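Local atomic coordinates of superoxide dismutase [Cu-Zn] (Bacteroidetes bacterium GWA2_30_7, PDB entry 7B4O), a protein that probably catalyses the dismutation of superoxide to oxygen and hydrogen peroxide as a copper-zinc enzyme, here captured with zinc in both metal positions. Residues A[53-67]-A[140-152]. Residues are numbered along the deposited sequence; the frame is centred on the assembly and turned at random.
Sequences HECGDCSASDGTSAG and AGARVACGVIGIG. With ZN (zinc ion), chain E.
A disulfide joins Cys58 to Cys146, SG to SG at 2.1 Å with a torsion of -75° about the S-S bond, tying the loop 53-67 covalently to strand 143-151. The Cys146 sulfur stands anti to its backbone N, reaching out to the loop, and Ala66, small enough to lie close, sets its CB against that sulfur.

Hydrogen bonds come from Arg143, whose long chain runs extended from CG to NE, with CB by Asp62 O and CD by Gly63 O. Its NH1 donates to Gly63 O and Gly67 O, both at 2.9 Å, while NH2 meets Gly67 O at 3.0 Å. Both glycines have positive phi, a backbone shape easiest for glycine. His53 ND1 adds a third donor to Gly67 O at 2.8 Å, nearly straight (170°), fixing the imidazole's rotation while NE2 binds zinc. The CE1 edge of His53 lies over one guanidinium face, the planes 71° apart.

Val148 CG2 makes a van der Waals contact with Gly56 O (3.4 Å) and an apolar one with Cys58 SG (4.1 Å).

Disulfide loop and arginine beside the metal site, whose zinc His51 and His126 also hold, with the His69 ring edge-to-face against His53, are characteristic of the Cu,Zn superoxide dismutase Greek-key barrel, where such an arginine probably guides superoxide.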
loop_
_atom_site.group_PDB
_atom_site.type_symbol
_atom_site.label_atom_id
_atom_site.label_comp_id
_atom_site.label_asym_id
_atom_site.label_seq_id
_atom_site.Cartn_x
_atom_site.Cartn_y
_atom_site.Cartn_z
ATOM N N HIS A 53 6.050 9.754 2.084
ATOM C CA HIS A 53 5.930 10.564 0.856
ATOM C C HIS A 53 4.455 10.665 0.462
ATOM O O HIS A 53 3.624 9.904 0.984
ATOM C CB HIS A 53 6.850 10.023 -0.235
ATOM C CG HIS A 53 8.293 10.381 -0.059
ATOM N ND1 HIS A 53 9.012 10.991 -1.054
ATOM C CD2 HIS A 53 9.153 10.214 0.966
ATOM C CE1 HIS A 53 10.259 11.191 -0.651
ATOM N NE2 HIS A 53 10.392 10.686 0.564
ATOM N N GLU A 54 4.140 11.615 -0.412
ATOM C CA GLU A 54 2.755 12.113 -0.582
ATOM C C GLU A 54 1.913 11.146 -1.429
ATOM O O GLU A 54 0.695 11.172 -1.280
ATOM C CB GLU A 54 2.791 13.520 -1.177
ATOM C CG GLU A 54 3.415 13.571 -2.557
ATOM C CD GLU A 54 3.579 14.973 -3.109
ATOM O OE1 GLU A 54 2.722 15.804 -2.773
ATOM O OE2 GLU A 54 4.503 15.215 -3.923
ATOM N N CYS A 55 2.508 10.370 -2.334
ATOM C CA CYS A 55 1.738 9.438 -3.193
ATOM C C CYS A 55 2.012 7.987 -2.790
ATOM O O CYS A 55 3.195 7.607 -2.693
ATOM C CB CYS A 55 2.059 9.593 -4.669
ATOM S SG CYS A 55 1.677 11.251 -5.267
ATOM N N GLY A 56 0.960 7.209 -2.599
ATOM C CA GLY A 56 1.071 5.758 -2.388
ATOM C C GLY A 56 1.235 5.048 -3.717
ATOM O O GLY A 56 0.395 4.194 -4.065
ATOM N N ASP A 57 2.281 5.399 -4.450
ATOM C CA ASP A 57 2.520 4.928 -5.834
ATOM C C ASP A 57 3.969 4.454 -5.900
ATOM O O ASP A 57 4.878 5.300 -6.025
ATOM C CB ASP A 57 2.197 6.006 -6.868
ATOM C CG ASP A 57 2.380 5.538 -8.299
ATOM O OD1 ASP A 57 2.998 4.467 -8.486
ATOM O OD2 ASP A 57 1.944 6.262 -9.210
ATOM N N CYS A 58 4.173 3.142 -5.780
ATOM C CA CYS A 58 5.516 2.518 -5.800
ATOM C C CYS A 58 5.789 1.895 -7.174
ATOM O O CYS A 58 6.669 1.019 -7.256
ATOM C CB CYS A 58 5.649 1.497 -4.680
ATOM S SG CYS A 58 5.579 2.215 -3.017
ATOM N N SER A 59 5.117 2.363 -8.227
ATOM C CA SER A 59 5.221 1.763 -9.582
ATOM C C SER A 59 6.555 2.113 -10.264
ATOM O O SER A 59 6.984 1.339 -11.111
ATOM C CB SER A 59 4.037 2.127 -10.432
ATOM O OG SER A 59 3.988 3.513 -10.668
ATOM N N ALA A 60 7.184 3.246 -9.956
ATOM C CA ALA A 60 8.414 3.674 -10.670
ATOM C C ALA A 60 9.610 2.804 -10.278
ATOM O O ALA A 60 9.731 2.441 -9.094
ATOM C CB ALA A 60 8.720 5.121 -10.403
ATOM N N SER A 61 10.502 2.549 -11.247
ATOM C CA SER A 61 11.757 1.780 -11.064
ATOM C C SER A 61 12.607 2.349 -9.915
ATOM O O SER A 61 13.338 1.593 -9.256
ATOM C CB SER A 61 12.543 1.745 -12.361
ATOM O OG SER A 61 12.929 3.051 -12.786
ATOM N N ASP A 62 12.541 3.666 -9.708
ATOM C CA ASP A 62 13.445 4.406 -8.786
ATOM C C ASP A 62 12.654 5.035 -7.636
ATOM O O ASP A 62 13.231 5.897 -6.942
ATOM C CB ASP A 62 14.234 5.460 -9.568
ATOM C CG ASP A 62 13.363 6.480 -10.280
ATOM O OD1 ASP A 62 12.119 6.444 -10.086
ATOM O OD2 ASP A 62 13.930 7.309 -11.028
ATOM N N GLY A 63 11.378 4.697 -7.482
ATOM C CA GLY A 63 10.522 5.199 -6.384
ATOM C C GLY A 63 10.098 6.651 -6.556
ATOM O O GLY A 63 9.464 7.183 -5.646
ATOM N N THR A 64 10.373 7.281 -7.693
ATOM C CA THR A 64 10.052 8.717 -7.894
ATOM C C THR A 64 8.534 8.920 -7.976
ATOM O O THR A 64 8.079 10.036 -7.714
ATOM C CB THR A 64 10.792 9.306 -9.097
ATOM O OG1 THR A 64 10.496 8.533 -10.258
ATOM C CG2 THR A 64 12.281 9.374 -8.843
ATOM N N SER A 65 7.770 7.884 -8.318
ATOM C CA SER A 65 6.286 7.914 -8.364
ATOM C C SER A 65 5.694 8.269 -6.990
ATOM O O SER A 65 4.520 8.669 -6.945
ATOM C CB SER A 65 5.769 6.606 -8.872
ATOM O OG SER A 65 6.348 5.504 -8.167
ATOM N N ALA A 66 6.440 8.091 -5.902
ATOM C CA ALA A 66 5.950 8.367 -4.535
ATOM C C ALA A 66 5.862 9.884 -4.314
ATOM O O ALA A 66 5.249 10.310 -3.307
ATOM C CB ALA A 66 6.816 7.697 -3.504
ATOM N N GLY A 67 6.430 10.693 -5.204
ATOM C CA GLY A 67 6.396 12.161 -5.091
ATOM C C GLY A 67 7.243 12.660 -3.935
ATOM O O GLY A 67 8.178 11.965 -3.522
ATOM N N ALA A 140 18.766 13.310 1.449
ATOM C CA ALA A 140 18.922 11.879 1.779
ATOM C C ALA A 140 19.211 11.059 0.517
ATOM O O ALA A 140 19.406 9.840 0.636
ATOM C CB ALA A 140 17.697 11.379 2.506
ATOM N N GLY A 141 19.225 11.678 -0.656
ATOM C CA GLY A 141 19.632 11.005 -1.896
ATOM C C GLY A 141 18.594 10.006 -2.379
ATOM O O GLY A 141 17.384 10.213 -2.153
ATOM N N ALA A 142 19.066 8.948 -3.034
ATOM C CA ALA A 142 18.217 8.039 -3.831
ATOM C C ALA A 142 17.232 7.290 -2.926
ATOM O O ALA A 142 17.432 7.201 -1.684
ATOM C CB ALA A 142 19.079 7.087 -4.609
ATOM N N ARG A 143 16.195 6.754 -3.554
ATOM C CA ARG A 143 15.139 5.973 -2.874
ATOM C C ARG A 143 15.488 4.497 -3.035
ATOM O O ARG A 143 15.596 4.045 -4.193
ATOM C CB ARG A 143 13.796 6.324 -3.499
ATOM C CG ARG A 143 13.510 7.812 -3.474
ATOM C CD ARG A 143 12.241 8.221 -4.199
ATOM N NE ARG A 143 12.144 9.674 -4.120
ATOM C CZ ARG A 143 11.023 10.373 -4.179
ATOM N NH1 ARG A 143 9.853 9.789 -4.351
ATOM N NH2 ARG A 143 11.090 11.688 -4.072
ATOM N N VAL A 144 15.689 3.799 -1.927
ATOM C CA VAL A 144 16.136 2.380 -1.959
ATOM C C VAL A 144 14.950 1.454 -1.749
ATOM O O VAL A 144 15.078 0.253 -2.039
ATOM C CB VAL A 144 17.269 2.099 -0.951
ATOM C CG1 VAL A 144 18.462 2.991 -1.220
ATOM C CG2 VAL A 144 16.851 2.185 0.496
ATOM N N ALA A 145 13.831 1.951 -1.225
ATOM C CA ALA A 145 12.658 1.092 -0.960
ATOM C C ALA A 145 11.400 1.941 -0.881
ATOM O O ALA A 145 11.500 3.136 -0.549
ATOM C CB ALA A 145 12.861 0.273 0.282
ATOM N N CYS A 146 10.265 1.345 -1.203
ATOM C CA CYS A 146 8.961 2.035 -1.282
ATOM C C CYS A 146 7.905 1.057 -0.777
ATOM O O CYS A 146 7.953 -0.143 -1.129
ATOM C CB CYS A 146 8.659 2.478 -2.710
ATOM S SG CYS A 146 7.187 3.513 -2.905
ATOM N N GLY A 147 6.938 1.553 -0.017
ATOM C CA GLY A 147 5.735 0.769 0.273
ATOM C C GLY A 147 4.560 1.673 0.530
ATOM O O GLY A 147 4.783 2.858 0.766
ATOM N N VAL A 148 3.366 1.127 0.477
ATOM C CA VAL A 148 2.115 1.887 0.701
ATOM C C VAL A 148 1.570 1.542 2.082
ATOM O O VAL A 148 1.560 0.381 2.478
ATOM C CB VAL A 148 1.099 1.643 -0.425
ATOM C CG1 VAL A 148 -0.214 2.381 -0.163
ATOM C CG2 VAL A 148 1.686 2.042 -1.769
ATOM N N ILE A 149 1.136 2.561 2.803
ATOM C CA ILE A 149 0.611 2.428 4.184
ATOM C C ILE A 149 -0.865 2.037 4.121
ATOM O O ILE A 149 -1.683 2.799 3.563
ATOM C CB ILE A 149 0.832 3.733 4.959
ATOM C CG1 ILE A 149 2.305 4.125 4.973
ATOM C CG2 ILE A 149 0.259 3.621 6.368
ATOM C CD1 ILE A 149 2.562 5.552 5.446
ATOM N N GLY A 150 -1.184 0.871 4.678
ATOM C CA GLY A 150 -2.544 0.327 4.654
ATOM C C GLY A 150 -3.178 0.258 6.026
ATOM O O GLY A 150 -2.473 0.365 7.048
ATOM N N ILE A 151 -4.484 0.007 6.021
ATOM C CA ILE A 151 -5.301 -0.143 7.254
ATOM C C ILE A 151 -5.059 -1.537 7.833
ATOM O O ILE A 151 -5.283 -2.523 7.110
ATOM C CB ILE A 151 -6.777 0.113 6.915
ATOM C CG1 ILE A 151 -6.977 1.564 6.476
ATOM C CG2 ILE A 151 -7.678 -0.261 8.075
ATOM C CD1 ILE A 151 -8.316 1.837 5.850
ATOM N N GLY A 152 -4.645 -1.605 9.097
ATOM C CA GLY A 152 -4.482 -2.867 9.844
ATOM C C GLY A 152 -5.676 -3.179 10.716
ATOM O O GLY A 152 -6.482 -2.277 10.966
HETATM ZN ZN ZN E . 12.170 11.141 1.422
HETATM O O HOH W 1 15.687 6.975 -6.446
#